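Local coordinates for 14L protein (Yaba-like disease virus, PDB 4EKX) that probably binds the host cytokine interleukin-18, as a viral interleukin-18-binding protein built on an immunoglobulin-like beta sandwich, at residues K18-R24 with R72-T78; S33-I39 with K88-I94. The protein carries 2 engineered substitutions. All blocks are in the same frame, centred on the assembly; numbering follows the deposited sequence.

Interaction 1: residues K18-R24 with R72-T78; sequences KVVLECR and RADLILT
Glu22 faces Asp74 and Arg24 faces Arg72 across two antiparallel neighbours in one sheet of an immunoglobulin-like beta sandwich, where 18-24 and 72-78 correspond to strands B and E. Three pairs, Val19 with Leu77, Leu21 with Leu75 and Cys23 with Ala73, each exchange two backbone hydrogen bonds. On their inner face the branched Val19, Leu21, Leu75 and Leu77 suit the buried core: Leu21 CD1 packs 4.3 Å from Leu75 CD2. The other face is charged at the Arg24 end, then aliphatic where Val20 CG2 lies alongside Ile76 CG1 at 4.1 Å; beyond, the alkyl part of Lys18 runs beside Ile76 CG2. Arg72 is stretched out, its CG anti to the backbone N (chi1 -178°), and its guanidinium lies beside Asp74 of its own strand: OD1 sits at the guanidinium edge, in its plane, 2.9 Å from NE. Tyr59 holds Asp74 OD2 as well. Arg72 NH2 also makes a long salt bridge to Glu22 OE2 (3.6 Å). Glu22 and Arg24 pair with each other and with Arg24 and Glu22 of the second subunit. These carboxylates probably offset the close approach of two arginines, with Arg24 NH2 over one face of the Arg72 guanidinium, 3.3 Å from NH1.

Interaction 2: residues S33-I39 with K88-I94; sequences SYVYWII and KLTCVLI
Tyr34, Tyr36 and Trp37 pack against Ile94, Val92 and Cys91 in a buried antiparallel strand pair, 34-39 with 89-94, at the middle of the second sheet of the sandwich. These are the C and F strands of the immunoglobulin-like fold, joined by six backbone hydrogen bonds from Tyr34-Ile94 to Ile38-Thr90. Alternation gives the pair two unlike faces.

Toward the core, Trp37 lays its indole over the neighbouring strand: Cys91 CB sits 3.9 Å from the centroid of the six-membered ring, almost on its normal, and Cys91 SG lies 4.5 Å from that of the five-membered ring. A large flat ring suits this place, since it can cover the half-cystine and still extend its NE1 to Ala73 in the facing sheet. Around it, Val35 CB packs 3.8 Å from Cys91 SG, while Ile39 CD1 runs alongside Leu89 CD2 at 3.9 Å.

On the outer face both tyrosines place CG between backbone N and carbonyl carbon (chi1 46° in Tyr34, 58° in Tyr36), which swings their rings across toward strand 89-94. Ile94 serves both. Its CB lies over one face of the Tyr34 ring, 3.9 Å from the centroid and 19° off the normal, a CH-pi contact, while its CG1 meets the edge of Tyr36 at CE1 (3.5 Å). Val92 CB lies over one face of the Tyr36 ring, 4.3 Å from CZ. Farther along, Ile38 CD1 touches Val92 CG2 at 3.7 Å.

Each tyrosine hydroxyl hydrogen-bonds to the backbone of the partner protein, presumably interleukin-18; Ile38 and Ile94 pack on its apolar side chains and Tyr36 on a basic one. Ile94, against both rings, probably restricts their rotation, leaving the hydroxyls placed to bond with that partner.

Overall arrangement
Interactions 1 and 2 are the central strand pairs of the two sheets, packed face to face with their centres about 11 Å apart. Along the chain their segments alternate, so neither sheet is built from one continuous piece. The disulfide between Cys23 SG and Cys91 SG (2.0 Å) ties them covalently. The probable hydrogen bond from Trp37 NE1 to Ala73 O measures 2.9 Å, and Val35 CG2 packs 3.4 Å from Ala73 N. The inner faces are joined by these contacts; the outer faces meet different partners. That of 18-24 with 72-78 meets a second subunit through reciprocal Glu22-Arg24 salt bridges and a hydrogen bond between Val20 O and His10 of that subunit, and that of 33-39 with 88-94 meets the other protein.

Interaction 1: residues K18-R24 with R72-T78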
loop_
_atom_site.group_PDB
_atom_site.type_symbol
_atom_site.label_atom_id
_atom_site.label_comp_id
_atom_site.label_asym_id
_atom_site.label_seq_id
_atom_site.Cartn_x
_atom_site.Cartn_y
_atom_site.Cartn_z
ATOM N N LYS D 18 1.463 -5.881 -15.890
ATOM C CA LYS D 18 0.591 -6.237 -14.781
ATOM C C LYS D 18 0.039 -4.963 -14.166
ATOM O O LYS D 18 0.776 -4.200 -13.558
ATOM C CB LYS D 18 1.366 -7.025 -13.734
ATOM C CG LYS D 18 0.585 -7.351 -12.478
ATOM C CD LYS D 18 1.317 -8.382 -11.646
ATOM C CE LYS D 18 0.733 -8.493 -10.254
ATOM N NZ LYS D 18 1.602 -9.299 -9.356
ATOM N N VAL D 19 -1.253 -4.726 -14.345
ATOM C CA VAL D 19 -1.887 -3.490 -13.871
ATOM C C VAL D 19 -2.696 -3.759 -12.609
ATOM O O VAL D 19 -3.511 -4.669 -12.573
ATOM C CB VAL D 19 -2.815 -2.883 -14.961
ATOM C CG1 VAL D 19 -3.804 -1.893 -14.366
ATOM C CG2 VAL D 19 -1.972 -2.224 -16.070
ATOM N N VAL D 20 -2.469 -2.960 -11.570
ATOM C CA VAL D 20 -3.202 -3.141 -10.320
ATOM C C VAL D 20 -4.025 -1.903 -10.003
ATOM O O VAL D 20 -3.492 -0.794 -9.994
ATOM C CB VAL D 20 -2.244 -3.381 -9.134
ATOM C CG1 VAL D 20 -3.040 -3.543 -7.834
ATOM C CG2 VAL D 20 -1.371 -4.601 -9.394
ATOM N N LEU D 21 -5.323 -2.105 -9.781
ATOM C CA LEU D 21 -6.206 -1.047 -9.303
ATOM C C LEU D 21 -6.500 -1.345 -7.858
ATOM O O LEU D 21 -6.807 -2.485 -7.507
ATOM C CB LEU D 21 -7.519 -1.020 -10.085
ATOM C CG LEU D 21 -7.370 -1.227 -11.609
ATOM C CD1 LEU D 21 -8.726 -1.075 -12.286
ATOM C CD2 LEU D 21 -6.353 -0.255 -12.201
ATOM N N GLU D 22 -6.414 -0.315 -7.024
ATOM C CA GLU D 22 -6.625 -0.479 -5.595
ATOM C C GLU D 22 -7.921 0.188 -5.206
ATOM O O GLU D 22 -8.084 1.401 -5.357
ATOM C CB GLU D 22 -5.477 0.162 -4.813
ATOM C CG GLU D 22 -4.096 -0.284 -5.295
ATOM C CD GLU D 22 -2.991 0.660 -4.833
ATOM O OE1 GLU D 22 -3.308 1.806 -4.461
ATOM O OE2 GLU D 22 -1.807 0.255 -4.874
ATOM N N CYS D 23 -8.848 -0.612 -4.703
ATOM C CA CYS D 23 -10.069 -0.039 -4.184
ATOM C C CYS D 23 -10.077 -0.089 -2.664
ATOM O O CYS D 23 -9.873 -1.143 -2.066
ATOM C CB CYS D 23 -11.286 -0.748 -4.748
ATOM S SG CYS D 23 -12.824 -0.026 -4.018
ATOM N N ARG D 24 -10.296 1.067 -2.047
ATOM C CA ARG D 24 -10.378 1.164 -0.599
ATOM C C ARG D 24 -11.698 1.792 -0.215
ATOM O O ARG D 24 -12.117 2.790 -0.801
ATOM C CB ARG D 24 -9.234 2.020 -0.040
ATOM C CG ARG D 24 -7.846 1.446 -0.292
ATOM C CD ARG D 24 -6.780 2.394 0.217
ATOM N NE ARG D 24 -5.427 1.869 0.042
ATOM C CZ ARG D 24 -4.672 2.090 -1.029
ATOM N NH1 ARG D 24 -5.123 2.840 -2.032
ATOM N NH2 ARG D 24 -3.448 1.580 -1.086
ATOM N N ARG D 72 -10.342 -3.227 1.672
ATOM C CA ARG D 72 -9.580 -3.047 0.436
ATOM C C ARG D 72 -9.757 -4.233 -0.511
ATOM O O ARG D 72 -9.781 -5.385 -0.080
ATOM C CB ARG D 72 -8.092 -2.861 0.749
ATOM C CG ARG D 72 -7.227 -2.616 -0.492
ATOM C CD ARG D 72 -5.789 -2.286 -0.115
ATOM N NE ARG D 72 -4.910 -2.309 -1.285
ATOM C CZ ARG D 72 -3.626 -1.972 -1.263
ATOM N NH1 ARG D 72 -3.060 -1.558 -0.135
ATOM N NH2 ARG D 72 -2.907 -2.039 -2.376
ATOM N N ALA D 73 -9.886 -3.939 -1.800
ATOM C CA ALA D 73 -9.843 -4.987 -2.811
ATOM C C ALA D 73 -9.012 -4.492 -3.971
ATOM O O ALA D 73 -9.297 -3.428 -4.525
ATOM C CB ALA D 73 -11.252 -5.365 -3.276
ATOM N N ASP D 74 -7.988 -5.254 -4.338
ATOM C CA ASP D 74 -7.212 -4.924 -5.534
ATOM C C ASP D 74 -7.704 -5.756 -6.725
ATOM O O ASP D 74 -8.045 -6.945 -6.588
ATOM C CB ASP D 74 -5.711 -5.159 -5.327
ATOM C CG ASP D 74 -5.086 -4.197 -4.316
ATOM O OD1 ASP D 74 -5.747 -3.223 -3.893
ATOM O OD2 ASP D 74 -3.911 -4.419 -3.954
ATOM N N LEU D 75 -7.729 -5.120 -7.890
ATOM C CA LEU D 75 -8.069 -5.810 -9.127
ATOM C C LEU D 75 -6.816 -5.816 -10.002
ATOM O O LEU D 75 -6.209 -4.769 -10.248
ATOM C CB LEU D 75 -9.237 -5.113 -9.824
ATOM C CG LEU D 75 -9.776 -5.783 -11.096
ATOM C CD1 LEU D 75 -10.467 -7.110 -10.771
ATOM C CD2 LEU D 75 -10.738 -4.838 -11.809
ATOM N N ILE D 76 -6.414 -7.006 -10.432
ATOM C CA ILE D 76 -5.173 -7.166 -11.175
ATOM C C ILE D 76 -5.512 -7.585 -12.594
ATOM O O ILE D 76 -6.224 -8.570 -12.800
ATOM C CB ILE D 76 -4.241 -8.229 -10.542
ATOM C CG1 ILE D 76 -3.883 -7.854 -9.107
ATOM C CG2 ILE D 76 -2.966 -8.404 -11.372
ATOM C CD1 ILE D 76 -4.810 -8.437 -8.084
ATOM N N LEU D 77 -5.021 -6.812 -13.559
ATOM C CA LEU D 77 -5.267 -7.080 -14.969
ATOM C C LEU D 77 -3.980 -7.546 -15.612
ATOM O O LEU D 77 -2.925 -6.919 -15.455
ATOM C CB LEU D 77 -5.742 -5.820 -15.700
ATOM C CG LEU D 77 -7.182 -5.354 -15.490
ATOM C CD1 LEU D 77 -7.409 -4.956 -14.044
ATOM C CD2 LEU D 77 -7.496 -4.192 -16.423
ATOM N N THR D 78 -4.077 -8.651 -16.338
ATOM C CA THR D 78 -2.965 -9.185 -17.101
ATOM C C THR D 78 -3.448 -9.518 -18.504
ATOM O O THR D 78 -4.656 -9.615 -18.750
ATOM C CB THR D 78 -2.398 -10.458 -16.456
ATOM O OG1 THR D 78 -3.471 -11.364 -16.157
ATOM C CG2 THR D 78 -1.643 -10.117 -15.182
HETATM O O HOH W 1 -4.421 -0.028 2.389
#

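Interaction 2: residues S33-I39 with K88-I94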
loop_
_atom_site.group_PDB
_atom_site.type_symbol
_atom_site.label_atom_id
_atom_site.label_comp_id
_atom_site.label_asym_id
_atom_site.label_seq_id
_atom_site.Cartn_x
_atom_site.Cartn_y
_atom_site.Cartn_z
ATOM N N SER D 33 -18.253 -4.018 6.885
ATOM C CA SER D 33 -18.038 -3.256 5.666
ATOM C C SER D 33 -17.013 -3.953 4.811
ATOM O O SER D 33 -16.066 -4.544 5.314
ATOM C CB SER D 33 -17.586 -1.827 5.966
ATOM O OG SER D 33 -16.427 -1.839 6.770
ATOM N N TYR D 34 -17.227 -3.908 3.510
ATOM C CA TYR D 34 -16.298 -4.557 2.611
ATOM C C TYR D 34 -16.397 -3.935 1.236
ATOM O O TYR D 34 -17.393 -3.296 0.921
ATOM C CB TYR D 34 -16.536 -6.080 2.580
ATOM C CG TYR D 34 -17.973 -6.557 2.463
ATOM C CD1 TYR D 34 -18.817 -6.586 3.572
ATOM C CD2 TYR D 34 -18.471 -7.055 1.248
ATOM C CE1 TYR D 34 -20.117 -7.052 3.466
ATOM C CE2 TYR D 34 -19.769 -7.523 1.140
ATOM C CZ TYR D 34 -20.589 -7.518 2.246
ATOM O OH TYR D 34 -21.879 -7.989 2.135
ATOM N N VAL D 35 -15.350 -4.108 0.432
ATOM C CA VAL D 35 -15.366 -3.650 -0.952
ATOM C C VAL D 35 -15.027 -4.795 -1.905
ATOM O O VAL D 35 -14.372 -5.767 -1.534
ATOM C CB VAL D 35 -14.393 -2.473 -1.195
ATOM C CG1 VAL D 35 -14.828 -1.232 -0.394
ATOM C CG2 VAL D 35 -12.957 -2.874 -0.842
ATOM N N TYR D 36 -15.511 -4.686 -3.134
ATOM C CA TYR D 36 -15.141 -5.651 -4.175
ATOM C C TYR D 36 -15.465 -5.082 -5.530
ATOM O O TYR D 36 -16.139 -4.052 -5.647
ATOM C CB TYR D 36 -15.886 -6.970 -4.002
ATOM C CG TYR D 36 -17.386 -6.810 -4.034
ATOM C CD1 TYR D 36 -18.094 -6.451 -2.875
ATOM C CD2 TYR D 36 -18.106 -7.017 -5.213
ATOM C CE1 TYR D 36 -19.477 -6.307 -2.898
ATOM C CE2 TYR D 36 -19.487 -6.865 -5.240
ATOM C CZ TYR D 36 -20.169 -6.511 -4.078
ATOM O OH TYR D 36 -21.541 -6.359 -4.076
ATOM N N TRP D 37 -15.004 -5.783 -6.559
ATOM C CA TRP D 37 -15.116 -5.296 -7.916
ATOM C C TRP D 37 -16.266 -5.947 -8.698
ATOM O O TRP D 37 -16.610 -7.115 -8.477
ATOM C CB TRP D 37 -13.781 -5.520 -8.642
ATOM C CG TRP D 37 -12.682 -4.599 -8.136
ATOM C CD1 TRP D 37 -11.819 -4.826 -7.094
ATOM C CD2 TRP D 37 -12.370 -3.307 -8.643
ATOM N NE1 TRP D 37 -10.973 -3.741 -6.931
ATOM C CE2 TRP D 37 -11.296 -2.793 -7.867
ATOM C CE3 TRP D 37 -12.891 -2.521 -9.680
ATOM C CZ2 TRP D 37 -10.717 -1.552 -8.126
ATOM C CZ3 TRP D 37 -12.327 -1.279 -9.921
ATOM C CH2 TRP D 37 -11.251 -0.805 -9.143
ATOM N N ILE D 38 -16.861 -5.154 -9.591
ATOM C CA ILE D 38 -17.821 -5.638 -10.580
ATOM C C ILE D 38 -17.303 -5.200 -11.945
ATOM O O ILE D 38 -16.978 -4.024 -12.151
ATOM C CB ILE D 38 -19.235 -5.069 -10.340
ATOM C CG1 ILE D 38 -19.780 -5.567 -8.991
ATOM C CG2 ILE D 38 -20.173 -5.458 -11.501
ATOM C CD1 ILE D 38 -21.193 -5.052 -8.634
ATOM N N ILE D 39 -17.202 -6.164 -12.854
ATOM C CA ILE D 39 -16.659 -5.940 -14.195
ATOM C C ILE D 39 -17.828 -5.759 -15.143
ATOM O O ILE D 39 -18.641 -6.672 -15.331
ATOM C CB ILE D 39 -15.811 -7.133 -14.654
ATOM C CG1 ILE D 39 -14.814 -7.542 -13.569
ATOM C CG2 ILE D 39 -15.083 -6.818 -15.966
ATOM C CD1 ILE D 39 -13.919 -6.396 -13.079
ATOM N N LYS D 88 -15.900 -0.621 -18.291
ATOM C CA LYS D 88 -16.238 0.122 -17.075
ATOM C C LYS D 88 -16.058 -0.768 -15.849
ATOM O O LYS D 88 -16.794 -1.735 -15.660
ATOM C CB LYS D 88 -17.668 0.669 -17.130
ATOM C CG LYS D 88 -18.039 1.539 -15.918
ATOM C CD LYS D 88 -19.432 2.122 -16.081
ATOM C CE LYS D 88 -19.865 2.883 -14.842
ATOM N NZ LYS D 88 -21.242 3.423 -14.987
ATOM N N LEU D 89 -15.086 -0.422 -15.005
ATOM C CA LEU D 89 -14.763 -1.226 -13.837
ATOM C C LEU D 89 -15.255 -0.529 -12.565
ATOM O O LEU D 89 -14.894 0.614 -12.291
ATOM C CB LEU D 89 -13.253 -1.471 -13.762
ATOM C CG LEU D 89 -12.613 -2.008 -15.056
ATOM C CD1 LEU D 89 -11.091 -2.045 -14.930
ATOM C CD2 LEU D 89 -13.150 -3.383 -15.404
ATOM N N THR D 90 -16.085 -1.220 -11.799
ATOM C CA THR D 90 -16.709 -0.603 -10.631
ATOM C C THR D 90 -16.237 -1.216 -9.324
ATOM O O THR D 90 -16.207 -2.434 -9.178
ATOM C CB THR D 90 -18.243 -0.731 -10.713
ATOM O OG1 THR D 90 -18.713 -0.045 -11.878
ATOM C CG2 THR D 90 -18.914 -0.145 -9.464
ATOM N N CYS D 91 -15.858 -0.371 -8.367
ATOM C CA CYS D 91 -15.678 -0.859 -7.000
ATOM C C CYS D 91 -16.846 -0.455 -6.103
ATOM O O CYS D 91 -17.298 0.687 -6.120
ATOM C CB CYS D 91 -14.348 -0.442 -6.374
ATOM S SG CYS D 91 -14.115 -1.310 -4.774
ATOM N N VAL D 92 -17.325 -1.416 -5.324
ATOM C CA VAL D 92 -18.532 -1.238 -4.533
ATOM C C VAL D 92 -18.185 -1.330 -3.060
ATOM O O VAL D 92 -17.463 -2.232 -2.649
ATOM C CB VAL D 92 -19.573 -2.325 -4.846
ATOM C CG1 VAL D 92 -20.900 -2.048 -4.097
ATOM C CG2 VAL D 92 -19.797 -2.429 -6.352
ATOM N N LEU D 93 -18.706 -0.393 -2.277
ATOM C CA LEU D 93 -18.663 -0.504 -0.825
ATOM C C LEU D 93 -19.994 -1.037 -0.322
ATOM O O LEU D 93 -21.046 -0.471 -0.608
ATOM C CB LEU D 93 -18.381 0.857 -0.176
ATOM C CG LEU D 93 -18.650 0.898 1.338
ATOM C CD1 LEU D 93 -17.626 0.066 2.096
ATOM C CD2 LEU D 93 -18.664 2.337 1.859
ATOM N N ILE D 94 -19.938 -2.137 0.418
ATOM C CA ILE D 94 -21.123 -2.696 1.061
ATOM C C ILE D 94 -20.994 -2.546 2.565
ATOM O O ILE D 94 -19.959 -2.855 3.129
ATOM C CB ILE D 94 -21.304 -4.197 0.717
ATOM C CG1 ILE D 94 -21.490 -4.380 -0.787
ATOM C CG2 ILE D 94 -22.507 -4.774 1.466
ATOM C CD1 ILE D 94 -22.702 -3.672 -1.346
#